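Local coordinates for protein fusolin (Entomopoxvirinae, PDB 4X29) that is an entomopoxvirus protein of the lytic polysaccharide monooxygenase family and probably helps break down chitin barriers of the insect host by oxidative cleavage, at residues E135-P140 with D186-A191; A142-S147 with W215-P220. All coordinates share one frame; numbering follows the deposited sequence.

Interaction 1: residues E135-P140 with D186-A191; sequences EFEFCP and DSQCNA
A disulfide between C139 and C189 ties a strand of the immunoglobulin-like (E-set) beta sandwich, residues 131-140, to the loop 186-191 that runs between strands 180-182 and 194-203. Two residues upstream on the strand, E137 makes the polar half of the contact. Starting from its CB, which already points toward the loop, the chain runs extended as far as CD: CG is anti to the backbone N (chi1 -169°), and chi2 is again close to 180°, so the carboxylate is delivered across to the loop. Its carbon CD comes 3.5 Å from the hydroxyl OG of S187. From there the two oxygens divide the work. OE1 takes the backbone N of Q188 at 3.2 Å, on its syn lone pair, with a bent N-H...O angle of 143°, and the same oxygen touches Q188 CB. It also has a second partner in the T5 hydroxyl, on the edge strand 2-6. OE2 accepts from S187 OG at 2.7 Å, but the hydroxyl comes from above the carboxylate plane, not within it.

S187 OG is used twice: while giving its proton to E137, it accepts from the backbone N of C189 at 3.1 Å, an ST turn that shapes the loop just before the cysteine. The buried carboxylate therefore has three hydrogen-bond partners, S187 OG, Q188 N and T5 OG1, which would probably favour its ionised form. Y348 of the second subunit packs against E137, and W341 of that subunit against Q188. At the bridge itself, SG of each cysteine is anti to its own backbone N, the SG atoms of C139 and C189 lie 2.0 Å apart, and A191 CB sits 4.2 Å from C139 SG.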
loop_
_atom_site.group_PDB
_atom_site.type_symbol
_atom_site.label_atom_id
_atom_site.label_comp_id
_atom_site.label_asym_id
_atom_site.label_seq_id
_atom_site.Cartn_x
_atom_site.Cartn_y
_atom_site.Cartn_z
ATOM N N GLU A 135 -6.219 19.203 9.008
ATOM C CA GLU A 135 -5.854 20.506 9.504
ATOM C C GLU A 135 -4.333 20.612 9.590
ATOM O O GLU A 135 -3.748 20.118 10.545
ATOM C CB GLU A 135 -6.504 20.814 10.848
ATOM C CG GLU A 135 -6.278 22.268 11.228
ATOM C CD GLU A 135 -6.975 22.669 12.503
ATOM O OE1 GLU A 135 -6.538 22.187 13.574
ATOM O OE2 GLU A 135 -7.992 23.401 12.426
ATOM N N PHE A 136 -3.706 21.200 8.567
ATOM C CA PHE A 136 -2.278 21.487 8.510
ATOM C C PHE A 136 -1.848 22.379 9.655
ATOM O O PHE A 136 -2.503 23.382 9.929
ATOM C CB PHE A 136 -1.935 22.243 7.210
ATOM C CG PHE A 136 -1.502 21.383 6.068
ATOM C CD1 PHE A 136 -0.169 21.023 5.917
ATOM C CD2 PHE A 136 -2.425 20.930 5.127
ATOM C CE1 PHE A 136 0.238 20.232 4.837
ATOM C CE2 PHE A 136 -2.021 20.126 4.055
ATOM C CZ PHE A 136 -0.688 19.794 3.911
ATOM N N GLU A 137 -0.725 22.063 10.277
ATOM C CA GLU A 137 -0.160 22.908 11.317
ATOM C C GLU A 137 1.293 23.215 10.921
ATOM O O GLU A 137 2.102 22.300 10.759
ATOM C CB GLU A 137 -0.274 22.238 12.700
ATOM C CG GLU A 137 0.043 23.170 13.867
ATOM C CD GLU A 137 0.182 22.536 15.244
ATOM O OE1 GLU A 137 0.913 21.526 15.371
ATOM O OE2 GLU A 137 -0.399 23.084 16.209
ATOM N N PHE A 138 1.585 24.489 10.681
ATOM C CA PHE A 138 2.931 24.965 10.370
ATOM C C PHE A 138 3.459 25.711 11.622
ATOM O O PHE A 138 2.826 26.637 12.133
ATOM C CB PHE A 138 3.011 25.813 9.088
ATOM C CG PHE A 138 4.445 25.955 8.599
ATOM C CD1 PHE A 138 5.279 26.951 9.106
ATOM C CD2 PHE A 138 4.978 25.054 7.681
ATOM C CE1 PHE A 138 6.623 27.039 8.698
ATOM C CE2 PHE A 138 6.296 25.173 7.243
ATOM C CZ PHE A 138 7.120 26.149 7.770
ATOM N N CYS A 139 4.581 25.243 12.131
ATOM C CA CYS A 139 5.180 25.759 13.333
ATOM C C CYS A 139 6.230 26.853 13.028
ATOM O O CYS A 139 7.321 26.533 12.582
ATOM C CB CYS A 139 5.783 24.599 14.122
ATOM S SG CYS A 139 6.575 25.080 15.676
ATOM N N PRO A 140 5.933 28.149 13.278
ATOM C CA PRO A 140 6.960 29.184 13.049
ATOM C C PRO A 140 7.856 29.347 14.304
ATOM O O PRO A 140 7.371 29.597 15.413
ATOM C CB PRO A 140 6.127 30.429 12.749
ATOM C CG PRO A 140 4.799 30.199 13.472
ATOM C CD PRO A 140 4.690 28.737 13.829
ATOM N N ASP A 186 -3.147 21.012 22.629
ATOM C CA ASP A 186 -2.952 19.845 21.762
ATOM C C ASP A 186 -1.698 19.908 20.854
ATOM O O ASP A 186 -1.207 18.871 20.406
ATOM C CB ASP A 186 -4.155 19.873 20.795
ATOM C CG ASP A 186 -4.722 18.554 20.356
ATOM O OD1 ASP A 186 -3.950 17.577 20.256
ATOM O OD2 ASP A 186 -5.935 18.506 20.060
ATOM N N SER A 187 -1.276 21.148 20.499
ATOM C CA SER A 187 -0.235 21.499 19.534
ATOM C C SER A 187 1.007 20.626 19.543
ATOM O O SER A 187 1.575 20.298 20.590
ATOM C CB SER A 187 0.200 22.950 19.674
ATOM O OG SER A 187 0.980 23.340 18.554
ATOM N N GLN A 188 1.424 20.295 18.311
ATOM C CA GLN A 188 2.626 19.554 17.967
ATOM C C GLN A 188 3.841 20.522 17.897
ATOM O O GLN A 188 4.985 20.071 17.867
ATOM C CB GLN A 188 2.405 18.797 16.645
ATOM C CG GLN A 188 1.575 17.510 16.818
ATOM C CD GLN A 188 2.319 16.453 17.614
ATOM O OE1 GLN A 188 3.482 16.126 17.340
ATOM N NE2 GLN A 188 1.681 15.913 18.646
ATOM N N CYS A 189 3.569 21.851 17.934
ATOM C CA CYS A 189 4.525 22.961 17.908
ATOM C C CYS A 189 4.776 23.437 19.340
ATOM O O CYS A 189 3.821 23.590 20.101
ATOM C CB CYS A 189 3.987 24.089 17.026
ATOM S SG CYS A 189 5.054 25.560 16.936
ATOM N N ASN A 190 6.044 23.676 19.707
ATOM C CA ASN A 190 6.386 24.142 21.057
ATOM C C ASN A 190 7.403 25.300 21.076
ATOM O O ASN A 190 7.994 25.555 22.121
ATOM C CB ASN A 190 6.904 22.982 21.902
ATOM C CG ASN A 190 5.815 22.316 22.703
ATOM O OD1 ASN A 190 4.895 21.690 22.160
ATOM N ND2 ASN A 190 5.895 22.443 24.020
ATOM N N ALA A 191 7.536 26.050 19.970
ATOM C CA ALA A 191 8.488 27.151 19.848
ATOM C C ALA A 191 7.973 28.454 20.489
ATOM O O ALA A 191 8.708 29.067 21.272
ATOM C CB ALA A 191 8.830 27.377 18.394
#

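Interaction 2: residues A142-S147 with W215-P220; sequences AIHEPS and WQRNDP. With ZN (zinc ion), chain B.
H144 and R217 lie flat on each other beside a zinc ion: ring and guanidinium planes are 6° apart and their centres 3.7 Å. R217 NH1 sits over the centre of one imidazole face, and the bend in the arginine chain at chi3 (62°) turns the guanidinium over the ring. H144 NE2 binds the zinc at 1.9 Å, and the metal is also held by the N-terminal amine of H1, consistent with the histidine-brace site of this family, which normally carries copper.

R217 NE has its own acceptor, a water at 2.7 Å in the guanidinium plane; the same water gives a weak bond to P146 O. D219 OD2 forms a salt bridge with R217 NE but stands well out of the guanidinium plane, so it contributes charge and is not a target of an N-H.

Where the loop enters strand 147-154, S147 faces R217 as an antiparallel, non-hydrogen-bonded pair. The indole N-H of W215 is satisfied by S147 OG at 2.8 Å, nearly straight (166°) and close to the ring plane; A142 O also lies at the edge of that indole. S147 OG has further, weak partners in H144 O, E145 OE2 and the Y196 hydroxyl. P146, preceded by a cis peptide, offers its carbonyl to N218 N at 3.1 Å, the donor rising above the carbonyl plane. Q216 bonds R214 through OE1, while its NE2 reaches R217 O.

With NE2 committed to the metal and a cation laid on its face, H144 would probably be held in a fixed orientation toward the zinc.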
loop_
_atom_site.group_PDB
_atom_site.type_symbol
_atom_site.label_atom_id
_atom_site.label_comp_id
_atom_site.label_asym_id
_atom_site.label_seq_id
_atom_site.Cartn_x
_atom_site.Cartn_y
_atom_site.Cartn_z
ATOM N N ALA A 142 10.455 31.425 14.231
ATOM C CA ALA A 142 10.694 32.858 14.043
ATOM C C ALA A 142 9.454 33.407 13.340
ATOM O O ALA A 142 9.014 32.797 12.370
ATOM C CB ALA A 142 11.956 33.084 13.210
ATOM N N ILE A 143 8.850 34.508 13.853
ATOM C CA ILE A 143 7.621 35.097 13.287
ATOM C C ILE A 143 7.965 36.049 12.150
ATOM O O ILE A 143 8.670 37.028 12.370
ATOM C CB ILE A 143 6.765 35.811 14.379
ATOM C CG1 ILE A 143 6.410 34.871 15.593
ATOM C CG2 ILE A 143 5.517 36.483 13.767
ATOM C CD1 ILE A 143 5.509 33.588 15.253
ATOM N N HIS A 144 7.443 35.772 10.944
ATOM C CA HIS A 144 7.681 36.594 9.759
ATOM C C HIS A 144 6.386 36.951 9.051
ATOM O O HIS A 144 5.628 36.065 8.658
ATOM C CB HIS A 144 8.620 35.900 8.764
ATOM C CG HIS A 144 9.936 35.441 9.319
ATOM N ND1 HIS A 144 10.762 36.295 10.052
ATOM C CD2 HIS A 144 10.577 34.263 9.137
ATOM C CE1 HIS A 144 11.852 35.588 10.319
ATOM N NE2 HIS A 144 11.782 34.356 9.800
ATOM N N GLU A 145 6.134 38.249 8.884
ATOM C CA GLU A 145 4.940 38.739 8.191
ATOM C C GLU A 145 5.289 40.004 7.385
ATOM O O GLU A 145 6.101 40.790 7.874
ATOM C CB GLU A 145 3.770 39.008 9.188
ATOM C CG GLU A 145 2.982 37.757 9.597
ATOM C CD GLU A 145 2.237 37.049 8.473
ATOM O OE1 GLU A 145 1.822 37.721 7.503
ATOM O OE2 GLU A 145 2.056 35.814 8.565
ATOM N N PRO A 146 4.722 40.259 6.184
ATOM C CA PRO A 146 3.750 39.448 5.428
ATOM C C PRO A 146 4.407 38.172 4.856
ATOM O O PRO A 146 5.630 38.124 4.652
ATOM C CB PRO A 146 3.277 40.415 4.329
ATOM C CG PRO A 146 4.459 41.302 4.076
ATOM C CD PRO A 146 5.074 41.497 5.447
ATOM N N SER A 147 3.586 37.123 4.648
ATOM C CA SER A 147 4.025 35.824 4.141
ATOM C C SER A 147 2.836 35.075 3.560
ATOM O O SER A 147 1.689 35.430 3.836
ATOM C CB SER A 147 4.691 35.004 5.246
ATOM O OG SER A 147 3.785 34.453 6.197
ATOM N N TRP A 215 6.692 28.026 2.375
ATOM C CA TRP A 215 6.300 29.184 3.187
ATOM C C TRP A 215 7.163 30.358 2.713
ATOM O O TRP A 215 8.359 30.416 3.007
ATOM C CB TRP A 215 6.439 28.912 4.698
ATOM C CG TRP A 215 6.127 30.119 5.546
ATOM C CD1 TRP A 215 5.172 31.070 5.301
ATOM C CD2 TRP A 215 6.799 30.528 6.747
ATOM N NE1 TRP A 215 5.183 32.024 6.286
ATOM C CE2 TRP A 215 6.170 31.720 7.193
ATOM C CE3 TRP A 215 7.863 29.998 7.503
ATOM C CZ2 TRP A 215 6.575 32.394 8.356
ATOM C CZ3 TRP A 215 8.233 30.643 8.684
ATOM C CH2 TRP A 215 7.617 31.841 9.085
ATOM N N GLN A 216 6.566 31.243 1.898
ATOM C CA GLN A 216 7.268 32.371 1.299
ATOM C C GLN A 216 6.994 33.704 2.017
ATOM O O GLN A 216 5.853 34.039 2.315
ATOM C CB GLN A 216 6.882 32.478 -0.193
ATOM C CG GLN A 216 7.641 33.506 -1.015
ATOM C CD GLN A 216 9.112 33.238 -1.116
ATOM O OE1 GLN A 216 9.565 32.225 -1.651
ATOM N NE2 GLN A 216 9.897 34.158 -0.610
ATOM N N ARG A 217 8.068 34.442 2.301
ATOM C CA ARG A 217 8.040 35.787 2.866
ATOM C C ARG A 217 7.865 36.806 1.705
ATOM O O ARG A 217 8.588 36.727 0.701
ATOM C CB ARG A 217 9.351 36.087 3.634
ATOM C CG ARG A 217 9.608 35.222 4.856
ATOM C CD ARG A 217 10.822 35.690 5.661
ATOM N NE ARG A 217 10.650 37.049 6.191
ATOM C CZ ARG A 217 11.503 37.651 7.008
ATOM N NH1 ARG A 217 12.604 37.025 7.412
ATOM N NH2 ARG A 217 11.258 38.880 7.443
ATOM N N ASN A 218 6.918 37.738 1.839
ATOM C CA ASN A 218 6.734 38.800 0.844
ATOM C C ASN A 218 7.713 39.920 1.154
ATOM O O ASN A 218 7.338 40.870 1.843
ATOM C CB ASN A 218 5.296 39.337 0.858
ATOM C CG ASN A 218 4.259 38.344 0.443
ATOM O OD1 ASN A 218 3.814 37.527 1.238
ATOM N ND2 ASN A 218 3.827 38.421 -0.802
ATOM N N ASP A 219 8.985 39.792 0.734
ATOM C CA ASP A 219 9.961 40.857 0.998
ATOM C C ASP A 219 11.131 40.842 -0.016
ATOM O O ASP A 219 11.350 39.804 -0.651
ATOM C CB ASP A 219 10.480 40.833 2.461
ATOM C CG ASP A 219 11.287 39.642 2.935
ATOM O OD1 ASP A 219 12.076 39.085 2.126
ATOM O OD2 ASP A 219 11.223 39.334 4.142
ATOM N N PRO A 220 11.887 41.971 -0.180
ATOM C CA PRO A 220 12.997 41.995 -1.165
ATOM C C PRO A 220 14.011 40.857 -1.021
ATOM O O PRO A 220 14.603 40.473 -2.032
ATOM C CB PRO A 220 13.672 43.348 -0.912
ATOM C CG PRO A 220 12.594 44.198 -0.359
ATOM C CD PRO A 220 11.730 43.291 0.473
HETATM ZN ZN ZN B . 13.039 32.914 10.028
HETATM O O HOH W 1 8.548 38.779 6.111
#

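Both contacts belong to the same beta-sandwich domain, and they meet where F138 CE1 packs 3.4 Å from W215 CE3. Interaction 1 is mostly buried and joins strand 131-140, in the four-stranded sheet, to a loop by a covalent bridge and a carboxylate; the second subunit lies against part of it. Interaction 2 is only partly buried, joins the mixed sheet's strand 209-217 to the loop that follows strand 131-140, and relies on stacking, an arginine-aspartate ion pair, hydrogen bonds and a metal ligand at the surface. The chain thus passes directly from the disulfide-fastened strand of one into the zinc-binding loop of the other.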